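Local coordinates for protein polyporopepsin (Irpex lacteus, PDB 1WKR) that cleaves peptide bonds as a pepsin-family aspartic endopeptidase of broad specificity and has milk-clotting activity, at residues 105-110 against 126-131; 195-200 against 251-256; 151-156 against 276-281; 57-62 against 114-119; 218-223 against 291-296. All blocks are in the same frame, centred on the assembly; numbering follows the deposited sequence.

How the interactions relate
Interactions 1 and 4 lie in the N-terminal lobe, their centres 15 Å apart, and their segments alternate along the chain. Interaction 1 places Gly-106 about 5 Å from the side chain of catalytic Asp-32, whereas the side chain of Val-61 in interaction 4 is about 7 Å from it. Interaction 5 is on the other lobe, with the side chain of Leu-219 about 8 Å from that of Asp-212. Leu-219 and Val-61 both pack against apolar side chains of the bound peptide inhibitor. Interaction 2 touches interaction 5 directly: Ile-195 CD1 is 3.7 Å from Ile-220 CG2, and Leu-256 CD1 is 3.8 Å from Val-293 CG2. Interaction 3 stands apart, its nearest atoms about 8 Å from interactions 2 and 5.

Interaction 1 of 5, residues 105-110 against 126-131; sequences LGVGPV and PTVTDN
Gly-106, Val-107, Gly-108 and Val-110 face the start of helix 128-134 without one direct hydrogen bond; a row of four waters joins the two segments instead. Water 1 donates to Gly-106 O at 2.7 Å and accepts from Val-128 N, so an N-H of the first helical turn is satisfied by solvent. Water 2 links Val-107 O to Thr-129 OG1, and water 3 links Gly-108 O to Thr-127 OG1. Water 4 accepts from Val-110 N at 2.9 Å and also reaches Asp-130 OD2. Thr-127 and Asp-130 meanwhile form a capping box: Asp-130 N donates to Thr-127 OG1 over 3.2 Å, and Thr-127 N returns a nearly straight bond (173°) to Asp-130 OD2, which it meets on the anti side but well out of the carboxylate plane. The chi1 of 67° that gives Thr-127 its cap leaves CG2 over the loop, 3.6 Å from Gly-108 O. Apolar contact flanks the waters: Val-128 CG2 is the shared atom, 3.7 Å from Val-107 CG1 and 4.0 Å from Leu-105 CD1. Val-110 sets its CB-H beside a carboxylate oxygen, CB lying 3.5 Å from Asp-130 OD2. Leu-105 and Gly-106 belong to the hydrophobic-hydrophobic-Gly element of the pepsin psi loop, and Leu-105 and Val-107 share backbone hydrogen bonds with catalytic Asp-32. Strand 103-106 runs parallel to strand 25-32 and antiparallel to 39-40. The helix packs behind it, with Val-128 also on Ile-84 of strand 82-96 and Thr-129 on Phe-162 of strand 155-162.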
# COMPACT_ATOMS: atom_id res chain seq x y z
N LEU A 105 4.61 4.66 -7.89
CA LEU A 105 3.40 5.42 -8.26
C LEU A 105 2.81 5.99 -6.95
O LEU A 105 2.32 5.21 -6.13
CB LEU A 105 2.39 4.57 -8.99
CG LEU A 105 1.17 5.35 -9.52
CD1 LEU A 105 1.56 6.16 -10.73
CD2 LEU A 105 0.03 4.45 -9.82
N GLY A 106 2.96 7.30 -6.74
CA GLY A 106 2.65 7.91 -5.45
C GLY A 106 1.21 8.35 -5.40
O GLY A 106 0.81 9.36 -6.00
N VAL A 107 0.40 7.55 -4.71
CA VAL A 107 -1.08 7.77 -4.62
C VAL A 107 -1.53 8.02 -3.18
O VAL A 107 -2.73 8.05 -2.90
CB VAL A 107 -1.87 6.66 -5.33
CG1 VAL A 107 -1.80 6.84 -6.86
CG2 VAL A 107 -1.37 5.25 -4.96
N GLY A 108 -0.57 8.32 -2.31
CA GLY A 108 -0.84 8.92 -1.00
C GLY A 108 -1.40 10.32 -1.19
O GLY A 108 -1.47 10.88 -2.30
N PRO A 109 -1.80 10.96 -0.09
CA PRO A 109 -2.34 12.34 -0.16
C PRO A 109 -1.22 13.31 -0.49
O PRO A 109 -0.08 13.17 -0.08
CB PRO A 109 -2.88 12.59 1.26
CG PRO A 109 -3.05 11.17 1.81
CD PRO A 109 -1.87 10.42 1.29
N VAL A 110 -1.60 14.37 -1.24
CA VAL A 110 -0.56 15.32 -1.73
C VAL A 110 0.19 15.96 -0.61
O VAL A 110 1.37 16.37 -0.85
CB VAL A 110 -1.23 16.40 -2.65
CG1 VAL A 110 -2.22 17.26 -1.92
CG2 VAL A 110 -0.16 17.21 -3.39
N PRO A 126 1.14 17.94 -6.97
CA PRO A 126 -0.13 17.27 -7.28
C PRO A 126 0.11 15.83 -7.76
O PRO A 126 0.95 15.57 -8.63
CB PRO A 126 -0.78 18.13 -8.30
CG PRO A 126 -0.30 19.54 -7.97
CD PRO A 126 1.17 19.36 -7.51
N THR A 127 -0.68 14.89 -7.22
CA THR A 127 -0.45 13.49 -7.54
C THR A 127 -1.11 13.10 -8.81
O THR A 127 -1.92 13.88 -9.39
CB THR A 127 -1.01 12.62 -6.40
OG1 THR A 127 -2.45 12.77 -6.38
CG2 THR A 127 -0.47 13.02 -5.02
N VAL A 128 -0.82 11.91 -9.29
CA VAL A 128 -1.50 11.43 -10.50
C VAL A 128 -2.98 11.48 -10.35
O VAL A 128 -3.70 11.90 -11.29
CB VAL A 128 -1.03 10.01 -10.92
CG1 VAL A 128 0.43 10.06 -11.37
CG2 VAL A 128 -1.23 8.95 -9.83
N THR A 129 -3.54 11.11 -9.17
CA THR A 129 -4.98 11.12 -8.99
C THR A 129 -5.52 12.56 -9.03
O THR A 129 -6.53 12.84 -9.68
CB THR A 129 -5.34 10.48 -7.63
OG1 THR A 129 -4.52 9.29 -7.48
CG2 THR A 129 -6.79 10.09 -7.59
N ASP A 130 -4.84 13.48 -8.32
CA ASP A 130 -5.23 14.88 -8.34
C ASP A 130 -5.25 15.45 -9.76
O ASP A 130 -6.18 16.17 -10.10
CB ASP A 130 -4.21 15.72 -7.51
CG ASP A 130 -4.31 15.51 -6.07
OD1 ASP A 130 -5.34 15.11 -5.54
OD2 ASP A 130 -3.25 15.81 -5.39
N ASN A 131 -4.23 15.16 -10.56
CA ASN A 131 -4.17 15.68 -11.91
C ASN A 131 -5.20 15.08 -12.82
O ASN A 131 -5.82 15.79 -13.66
CB ASN A 131 -2.77 15.51 -12.51
CG ASN A 131 -1.77 16.48 -11.93
OD1 ASN A 131 -2.10 17.62 -11.61
ND2 ASN A 131 -0.52 16.03 -11.79
O HOH W 1 1.80 11.08 -7.84
O HOH W 2 -4.70 9.15 -4.64
O HOH W 3 -3.45 11.62 -4.03
O HOH W 4 -3.94 14.15 -2.99

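Interaction 2 of 5, residues 195-200 against 251-256; sequences IRYGSS and ANLQSL
Gly-198 N donates to Ser-255 O over 2.9 Å, with the N-H...O angle a full 180° and the donor nearly on the line of the C=O bond. This bond closes an antiparallel beta ladder at the end of strand 190-197, where Tyr-197 and Leu-256 form a non-hydrogen-bonded pair. Leu-256 CA lies 3.3 Å from Arg-196 O, a CA-H...O contact beside that pair. Tyr-197 buries the most surface here. With CG anti to its backbone N (chi1 176°), its ring runs along the loop 251-256, and its OH accepts from Gln-254 N at 3.0 Å. Gln-254 CB sits over one ring face, 4.0 Å from the centroid and offset toward the rim, as a CH-pi contact. Leu-256 CD2 approaches the ring edge in plane and also meets Ile-195 CG2. Beyond the two segments, Tyr-197 packs on Ala-231 and Thr-232 of helix 222-232, so the ring touches both that helix and the loop. The Gln-254 chain bends at chi2 (-70°), turning its amide back on its own segment: NE2 donates to Asn-252 O over 2.9 Å, from above that carbonyl plane.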
# COMPACT_ATOMS: atom_id res chain seq x y z
N ILE A 195 -8.42 -3.56 16.99
CA ILE A 195 -8.16 -4.92 16.61
C ILE A 195 -8.35 -5.84 17.81
O ILE A 195 -7.80 -5.56 18.90
CB ILE A 195 -6.70 -5.12 16.04
CG1 ILE A 195 -6.35 -4.05 14.98
CG2 ILE A 195 -6.58 -6.53 15.44
CD1 ILE A 195 -4.87 -4.19 14.53
N ARG A 196 -9.07 -6.91 17.62
CA ARG A 196 -9.19 -7.98 18.63
C ARG A 196 -8.86 -9.29 18.00
O ARG A 196 -8.96 -9.50 16.77
CB ARG A 196 -10.57 -7.97 19.27
CG ARG A 196 -11.51 -8.52 18.64
CD ARG A 196 -12.87 -8.95 19.61
NE ARG A 196 -13.76 -9.58 18.65
CZ ARG A 196 -14.53 -8.97 17.85
NH1 ARG A 196 -14.52 -7.59 17.89
NH2 ARG A 196 -15.32 -9.45 16.98
N TYR A 197 -8.46 -10.25 18.81
CA TYR A 197 -8.10 -11.62 18.38
C TYR A 197 -9.18 -12.56 18.94
O TYR A 197 -9.41 -12.57 20.14
CB TYR A 197 -6.73 -11.99 18.93
CG TYR A 197 -6.32 -13.41 18.62
CD1 TYR A 197 -5.85 -13.74 17.34
CD2 TYR A 197 -6.43 -14.41 19.57
CE1 TYR A 197 -5.48 -15.06 17.04
CE2 TYR A 197 -6.03 -15.75 19.28
CZ TYR A 197 -5.53 -16.00 18.04
OH TYR A 197 -5.15 -17.27 17.65
N GLY A 198 -9.84 -13.30 18.08
CA GLY A 198 -10.94 -14.18 18.54
C GLY A 198 -12.02 -13.33 19.14
O GLY A 198 -12.21 -12.14 18.89
N SER A 199 -12.76 -13.94 20.09
CA SER A 199 -13.92 -13.28 20.68
C SER A 199 -13.59 -12.42 21.84
O SER A 199 -14.42 -11.56 22.19
CB SER A 199 -14.98 -14.33 21.13
OG SER A 199 -15.53 -14.85 19.79
N SER A 200 -12.43 -12.60 22.51
CA SER A 200 -12.26 -12.09 23.87
C SER A 200 -10.91 -11.51 24.13
O SER A 200 -10.57 -11.26 25.32
CB SER A 200 -12.52 -13.14 24.95
OG SER A 200 -11.61 -14.18 24.89
N ALA A 251 -3.55 -24.65 13.44
CA ALA A 251 -4.91 -25.21 13.50
C ALA A 251 -5.80 -24.46 14.47
O ALA A 251 -6.99 -24.31 14.28
CB ALA A 251 -4.84 -26.66 13.87
N ASN A 252 -5.22 -23.93 15.56
CA ASN A 252 -5.90 -23.16 16.58
C ASN A 252 -5.92 -21.68 16.37
O ASN A 252 -6.47 -20.91 17.19
CB ASN A 252 -5.28 -23.49 17.96
CG ASN A 252 -5.69 -24.86 18.42
OD1 ASN A 252 -6.86 -25.20 18.48
ND2 ASN A 252 -4.68 -25.66 18.66
N LEU A 253 -5.32 -21.18 15.29
CA LEU A 253 -5.27 -19.73 15.02
C LEU A 253 -6.65 -19.17 14.78
O LEU A 253 -7.38 -19.69 13.94
CB LEU A 253 -4.34 -19.48 13.84
CG LEU A 253 -4.07 -17.99 13.48
CD1 LEU A 253 -3.41 -17.23 14.60
CD2 LEU A 253 -3.24 -17.89 12.20
N GLN A 254 -7.00 -18.14 15.52
CA GLN A 254 -8.30 -17.45 15.35
C GLN A 254 -8.16 -16.24 14.44
O GLN A 254 -7.05 -15.77 14.17
CB GLN A 254 -8.81 -17.01 16.74
CG GLN A 254 -8.73 -17.97 17.93
CD GLN A 254 -9.71 -18.93 17.58
OE1 GLN A 254 -11.00 -18.78 17.68
NE2 GLN A 254 -9.29 -20.15 17.35
N SER A 255 -9.32 -15.73 13.99
CA SER A 255 -9.34 -14.49 13.21
C SER A 255 -8.92 -13.30 14.00
O SER A 255 -9.12 -13.24 15.24
CB SER A 255 -10.71 -14.24 12.62
OG SER A 255 -11.03 -15.30 11.70
N LEU A 256 -8.38 -12.31 13.33
CA LEU A 256 -8.29 -10.96 13.84
C LEU A 256 -9.48 -10.16 13.35
O LEU A 256 -9.85 -10.23 12.15
CB LEU A 256 -7.02 -10.26 13.37
CG LEU A 256 -5.75 -10.71 13.99
CD1 LEU A 256 -4.50 -10.21 13.23
CD2 LEU A 256 -5.64 -10.28 15.47

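Interaction 3 of 5, residues 151-156 against 276-281; sequences TSESST and RNLNTA
Leu-278 carries the largest buried surface of the contact and meets both Ser-152 and Glu-153 with its two methyls. CD1 lies 3.5 Å from Ser-152 O; CD2 is modelled 3.1 Å from Glu-153 OE2, a doubtful closeness that probably reflects uncertainty in the exposed carboxylate. The Leu-278 and Glu-153 side chains lie alongside one another, running in opposite senses. A bend at chi2 (-72°) brings the glutamate end round to the 3-10 segment, where water 5 donates to OE2 at 2.9 Å and joins it to Thr-280 OG1. The contact spans the lobes of the pepsin fold: residues 151-156 lead into strand 155-162, which pairs with 3-9 in the interdomain sheet, whereas 276-281 belongs to the C-terminal lobe. Thr-151, the second in buried surface, supplies its backbone oxygen and its CB. Asn-277 ND2 donates to Thr-151 O over 2.8 Å, with an N-H...O angle of 157°; the acceptor lies close to the amide plane, but the donor is tilted from the carbonyl plane. The Asn-277 and Thr-151 side chains cross at about a right angle, and OD1 lies 3.7 Å from Thr-151 CB. Leu-278 and Ala-281 also pack on Leu-11.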
# COMPACT_ATOMS: atom_id res chain seq x y z
N THR A 151 -0.65 -17.37 -5.33
CA THR A 151 0.16 -18.64 -5.19
C THR A 151 1.14 -18.63 -6.32
O THR A 151 1.71 -19.77 -6.59
CB THR A 151 -0.73 -19.89 -5.30
OG1 THR A 151 -1.42 -19.89 -6.52
CG2 THR A 151 -1.80 -19.93 -4.14
N SER A 152 1.44 -17.55 -6.95
CA SER A 152 2.56 -17.50 -8.00
C SER A 152 3.42 -16.45 -7.64
O SER A 152 3.27 -15.49 -6.88
CB SER A 152 1.84 -17.32 -9.37
OG SER A 152 1.11 -18.43 -9.70
N GLU A 153 4.68 -16.48 -8.32
CA GLU A 153 5.66 -15.39 -7.94
C GLU A 153 5.24 -14.11 -8.47
O GLU A 153 5.65 -13.04 -7.94
CB GLU A 153 6.98 -15.78 -8.70
CG GLU A 153 7.57 -17.12 -8.22
CD GLU A 153 8.14 -17.05 -6.95
OE1 GLU A 153 8.88 -16.09 -6.47
OE2 GLU A 153 8.15 -18.15 -6.21
N SER A 154 4.49 -14.00 -9.62
CA SER A 154 4.16 -12.74 -10.20
C SER A 154 2.80 -12.97 -10.87
O SER A 154 2.66 -13.98 -11.71
CB SER A 154 5.18 -12.37 -11.40
OG SER A 154 4.78 -11.22 -12.00
N SER A 155 1.70 -12.50 -10.33
CA SER A 155 0.37 -12.72 -10.81
C SER A 155 -0.32 -11.42 -11.05
O SER A 155 -0.43 -10.58 -10.12
CB SER A 155 -0.44 -13.49 -9.75
OG SER A 155 0.08 -14.78 -9.36
N THR A 156 -0.76 -11.17 -12.26
CA THR A 156 -1.48 -9.94 -12.57
C THR A 156 -2.93 -10.15 -12.16
O THR A 156 -3.79 -10.45 -12.97
CB THR A 156 -1.34 -9.53 -14.08
OG1 THR A 156 0.07 -9.43 -14.34
CG2 THR A 156 -1.98 -8.16 -14.34
N ARG A 276 2.16 -20.40 1.69
CA ARG A 276 3.15 -21.41 2.03
C ARG A 276 3.87 -22.03 0.82
O ARG A 276 5.07 -22.38 0.96
CB ARG A 276 2.51 -22.51 2.85
CG ARG A 276 2.20 -22.04 4.26
CD ARG A 276 1.40 -23.03 5.08
NE ARG A 276 -0.01 -23.04 4.64
CZ ARG A 276 -0.98 -23.67 5.32
NH1 ARG A 276 -0.69 -24.44 6.37
NH2 ARG A 276 -2.25 -23.49 4.97
N ASN A 277 3.25 -22.02 -0.33
CA ASN A 277 3.96 -22.54 -1.52
C ASN A 277 5.00 -21.62 -1.93
O ASN A 277 5.87 -22.00 -2.78
CB ASN A 277 2.99 -22.89 -2.65
CG ASN A 277 2.46 -21.75 -3.37
OD1 ASN A 277 1.82 -20.79 -2.81
ND2 ASN A 277 2.71 -21.61 -4.69
N LEU A 278 5.08 -20.38 -1.42
CA LEU A 278 6.06 -19.33 -1.68
C LEU A 278 6.91 -19.04 -0.51
O LEU A 278 7.53 -17.98 -0.40
CB LEU A 278 5.32 -18.09 -2.22
CG LEU A 278 4.52 -18.31 -3.49
CD1 LEU A 278 3.64 -17.03 -3.79
CD2 LEU A 278 5.49 -18.59 -4.67
N ASN A 279 7.00 -19.97 0.48
CA ASN A 279 7.80 -19.74 1.64
C ASN A 279 9.31 -19.45 1.32
O ASN A 279 9.98 -18.74 2.03
CB ASN A 279 7.75 -20.91 2.65
CG ASN A 279 6.54 -20.90 3.50
OD1 ASN A 279 5.79 -19.89 3.58
ND2 ASN A 279 6.25 -22.02 4.19
N THR A 280 9.79 -20.03 0.16
CA THR A 280 11.23 -19.80 -0.13
C THR A 280 11.42 -18.35 -0.48
O THR A 280 12.58 -17.86 -0.31
CB THR A 280 11.70 -20.70 -1.30
OG1 THR A 280 10.94 -20.47 -2.36
CG2 THR A 280 11.60 -22.03 -0.90
N ALA A 281 10.44 -17.65 -0.91
CA ALA A 281 10.58 -16.20 -1.32
C ALA A 281 11.00 -15.38 -0.13
O ALA A 281 11.54 -14.26 -0.28
CB ALA A 281 9.34 -15.66 -1.96
O HOH W 5 8.95 -19.22 -3.66

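Interaction 4 of 5, residues 57-62 against 114-119; sequences DKVSVT and VGTLSP. With SO4 (sulfate ion), chain D.
The carboxylate of Asp-57 has Leu-117 CB almost straight above CG on one face, at 4.0 Å, and Pro-119 CD beyond OD1, at 3.4 Å and nearer to the plane. Leu-117 CD1 comes down from that same face toward OD2. OD1 is hydrogen-bonded to His-120 ND1. The peptide bond before Pro-119 is cis, and the proline ring follows directly on the end of the ladder. Backbones here form an antiparallel pair: Lys-58 and Ser-118 exchange two N-H...O bonds, Lys-58 N to Ser-118 O at 2.8 Å and Ser-118 N to Lys-58 O at 2.9 Å. Ser-60 N then donates to Thr-116 O at 2.9 Å. Val-59 and Leu-117 make the non-hydrogen-bonded pair; on their buried face Val-59 CB lies 4.1 Å from Leu-117 CD2. Strand 57-62 is one arm of the hairpin with 67-79 that forms the flap in pepsin-like proteases, and Val-61 packs on the bound peptide. Val-61 CG2 lies beside Thr-116 CG2, 3.9 Å apart. Thr-116 OG1 is hydrogen-bonded to Thr-113 O and Asn-37 ND2. On the face of Lys-58 and Ser-118, the lysine chain extends to a sulfate, probably from the crystallisation liquor; NZ meets its O4 at 2.6 Å and also bonds to Thr-71 OG1.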
# COMPACT_ATOMS: atom_id res chain seq x y z
N ASP A 57 13.82 22.17 -9.37
CA ASP A 57 13.96 21.45 -8.08
C ASP A 57 14.64 20.13 -8.20
O ASP A 57 14.47 19.34 -9.14
CB ASP A 57 12.57 21.20 -7.52
CG ASP A 57 11.87 22.46 -7.13
OD1 ASP A 57 12.45 23.27 -6.31
OD2 ASP A 57 10.73 22.70 -7.56
N LYS A 58 15.38 19.82 -7.13
CA LYS A 58 15.76 18.41 -6.79
C LYS A 58 14.64 17.87 -5.88
O LYS A 58 13.82 18.60 -5.37
CB LYS A 58 17.10 18.40 -6.02
CG LYS A 58 18.29 19.06 -6.79
CD LYS A 58 18.43 18.43 -8.06
CE LYS A 58 19.86 18.92 -8.78
NZ LYS A 58 19.99 18.32 -10.09
N VAL A 59 14.70 16.53 -5.73
CA VAL A 59 13.65 15.84 -4.98
C VAL A 59 14.29 14.74 -4.15
O VAL A 59 15.30 14.14 -4.55
CB VAL A 59 12.52 15.29 -5.94
CG1 VAL A 59 13.08 14.26 -6.91
CG2 VAL A 59 11.37 14.70 -5.14
N SER A 60 13.72 14.50 -2.97
CA SER A 60 14.24 13.47 -2.01
C SER A 60 13.05 13.00 -1.18
O SER A 60 12.31 13.78 -0.68
CB SER A 60 15.28 14.23 -1.05
OG SER A 60 15.78 13.36 -0.15
N VAL A 61 13.04 11.64 -1.05
CA VAL A 61 12.04 11.01 -0.17
C VAL A 61 12.74 9.93 0.67
O VAL A 61 13.45 9.10 0.13
CB VAL A 61 10.82 10.41 -0.94
CG1 VAL A 61 9.82 9.81 0.04
CG2 VAL A 61 10.18 11.51 -1.85
N THR A 62 12.41 9.92 1.97
CA THR A 62 12.86 8.87 2.86
C THR A 62 11.68 7.96 3.26
O THR A 62 10.61 8.47 3.67
CB THR A 62 13.51 9.47 4.13
OG1 THR A 62 14.69 10.18 3.74
CG2 THR A 62 14.01 8.41 5.12
N VAL A 114 5.00 17.83 0.44
CA VAL A 114 5.54 19.14 0.93
C VAL A 114 6.82 18.83 1.69
O VAL A 114 6.80 18.04 2.66
CB VAL A 114 4.48 19.84 1.81
CG1 VAL A 114 5.10 21.11 2.44
CG2 VAL A 114 3.26 20.17 0.96
N GLY A 115 7.90 19.42 1.30
CA GLY A 115 9.23 19.14 1.91
C GLY A 115 10.09 18.29 1.08
O GLY A 115 11.29 18.13 1.35
N THR A 116 9.56 17.64 0.02
CA THR A 116 10.37 16.76 -0.81
C THR A 116 11.20 17.50 -1.88
O THR A 116 12.14 16.90 -2.38
CB THR A 116 9.55 15.59 -1.46
OG1 THR A 116 8.61 16.14 -2.44
CG2 THR A 116 8.77 14.78 -0.38
N LEU A 117 10.77 18.69 -2.24
CA LEU A 117 11.50 19.46 -3.28
C LEU A 117 12.51 20.43 -2.54
O LEU A 117 12.25 20.95 -1.52
CB LEU A 117 10.56 20.32 -4.07
CG LEU A 117 9.48 19.55 -4.91
CD1 LEU A 117 8.46 20.53 -5.52
CD2 LEU A 117 10.13 18.64 -5.93
N SER A 118 13.59 20.64 -3.30
CA SER A 118 14.60 21.64 -2.84
C SER A 118 15.03 22.42 -4.10
O SER A 118 15.37 21.79 -5.09
CB SER A 118 15.79 20.96 -2.27
OG SER A 118 16.79 21.93 -1.87
N PRO A 119 15.02 23.75 -4.06
CA PRO A 119 14.90 24.60 -2.84
C PRO A 119 13.52 24.92 -2.45
O PRO A 119 13.26 25.54 -1.38
CB PRO A 119 15.55 25.91 -3.29
CG PRO A 119 15.26 26.01 -4.81
CD PRO A 119 15.43 24.54 -5.27
S SO4 D . 20.85 14.66 -9.71
O1 SO4 D . 21.62 14.43 -11.16
O2 SO4 D . 19.45 14.19 -9.97
O3 SO4 D . 21.48 13.80 -8.77
O4 SO4 D . 20.85 16.01 -9.32

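Interaction 5 of 5, residues 218-223 against 291-296; sequences TLIASD and LIVGDL
Ser-222 OG donates to Asp-295 OD1 over 2.7 Å, using the syn lone pair of the carboxylate, while the other oxygen, OD2, is bridged by water 6 to Ser-222 O. Behind this pair runs a parallel beta ladder between strands 218-220 and 293-295. Thr-218 N donates to Ile-292 O, and Thr-218 O accepts from Gly-294 N at 2.9 Å. Ile-220 N then donates to Gly-294 O, and Ile-220 O accepts from Leu-296 N. Leu-219 lies over Gly-294, its CD2 3.7 Å from the glycine CA, in space that a residue without a side chain leaves to it. Leu-219 CD1 and Leu-296 CD1 meet at 4.2 Å, the two leucines crossing at about a right angle. On the other face Ile-220 CD1 packs on Val-293 CG1 at 3.8 Å. Strand 218-220 belongs to the C-terminal psi loop of the pepsin fold, where 306-308 pairs antiparallel with it and parallel with 207-211; strand 289-295 pairs alongside it. Thr-218 OG1 is held by Thr-311 OG1. A chi1 of -165° swings the carboxylate of Asp-295 back to Ser-222, and its OD1 accepts from Gly-297 N too. A carboxylate with three hydrogen-bond donors, close to the start of helix 222-232, is probably kept in its ionised form.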
# COMPACT_ATOMS: atom_id res chain seq x y z
N THR A 218 1.07 -6.58 7.76
CA THR A 218 0.07 -5.91 8.55
C THR A 218 0.75 -5.56 9.87
O THR A 218 0.99 -6.50 10.71
CB THR A 218 -1.15 -6.80 8.67
OG1 THR A 218 -1.70 -6.98 7.35
CG2 THR A 218 -2.26 -6.20 9.54
N LEU A 219 1.21 -4.34 10.02
CA LEU A 219 2.05 -3.96 11.14
C LEU A 219 1.24 -3.34 12.25
O LEU A 219 0.34 -2.51 12.01
CB LEU A 219 3.14 -2.96 10.69
CG LEU A 219 4.14 -3.46 9.65
CD1 LEU A 219 5.12 -2.32 9.29
CD2 LEU A 219 4.88 -4.68 10.18
N ILE A 220 1.58 -3.72 13.48
CA ILE A 220 0.89 -3.18 14.67
C ILE A 220 1.88 -2.73 15.70
O ILE A 220 3.01 -3.25 15.77
CB ILE A 220 -0.14 -4.24 15.24
CG1 ILE A 220 0.59 -5.54 15.66
CG2 ILE A 220 -1.19 -4.51 14.18
CD1 ILE A 220 -0.37 -6.59 16.23
N ALA A 221 1.48 -1.75 16.49
CA ALA A 221 2.36 -1.20 17.53
C ALA A 221 2.97 -2.29 18.40
O ALA A 221 2.36 -3.33 18.59
CB ALA A 221 1.57 -0.23 18.42
N SER A 222 4.15 -2.02 18.92
CA SER A 222 4.91 -3.09 19.61
C SER A 222 4.22 -3.72 20.76
O SER A 222 4.35 -4.92 20.96
CB SER A 222 6.28 -2.46 20.08
OG SER A 222 6.98 -1.91 18.97
N ASP A 223 3.48 -2.93 21.56
CA ASP A 223 2.73 -3.50 22.63
C ASP A 223 1.60 -4.39 22.18
O ASP A 223 1.28 -5.44 22.79
CB ASP A 223 2.20 -2.37 23.59
CG ASP A 223 1.54 -1.21 22.88
OD1 ASP A 223 2.03 -0.67 21.87
OD2 ASP A 223 0.44 -0.76 23.30
N LEU A 291 3.80 -15.89 9.75
CA LEU A 291 2.75 -14.90 9.89
C LEU A 291 3.09 -13.60 9.26
O LEU A 291 4.27 -13.15 9.27
CB LEU A 291 2.36 -14.70 11.33
CG LEU A 291 2.04 -15.97 12.14
CD1 LEU A 291 1.59 -15.63 13.53
CD2 LEU A 291 1.01 -16.82 11.39
N ILE A 292 2.07 -12.91 8.74
CA ILE A 292 2.27 -11.60 8.09
C ILE A 292 1.88 -10.43 8.98
O ILE A 292 1.96 -9.30 8.53
CB ILE A 292 1.65 -11.53 6.66
CG1 ILE A 292 0.14 -11.90 6.61
CG2 ILE A 292 2.44 -12.45 5.74
CD1 ILE A 292 -0.74 -10.95 7.39
N VAL A 293 1.50 -10.70 10.21
CA VAL A 293 1.35 -9.65 11.23
C VAL A 293 2.70 -9.37 11.81
O VAL A 293 3.36 -10.32 12.31
CB VAL A 293 0.32 -10.07 12.31
CG1 VAL A 293 0.26 -9.01 13.41
CG2 VAL A 293 -1.04 -10.26 11.66
N GLY A 294 3.16 -8.15 11.74
CA GLY A 294 4.49 -7.74 12.20
C GLY A 294 4.50 -6.61 13.14
O GLY A 294 3.44 -5.99 13.39
N ASP A 295 5.66 -6.27 13.64
CA ASP A 295 5.86 -5.22 14.61
C ASP A 295 6.13 -3.93 13.89
O ASP A 295 7.11 -3.83 13.12
CB ASP A 295 7.03 -5.60 15.54
CG ASP A 295 7.10 -4.77 16.81
OD1 ASP A 295 6.71 -3.60 16.82
OD2 ASP A 295 7.47 -5.33 17.90
N LEU A 296 5.32 -2.88 14.12
CA LEU A 296 5.56 -1.57 13.57
C LEU A 296 6.90 -0.96 14.04
O LEU A 296 7.42 -0.09 13.37
CB LEU A 296 4.38 -0.67 13.96
CG LEU A 296 4.39 0.76 13.45
CD1 LEU A 296 4.44 0.84 11.92
CD2 LEU A 296 3.17 1.50 14.00
O HOH W 6 6.79 -6.00 20.49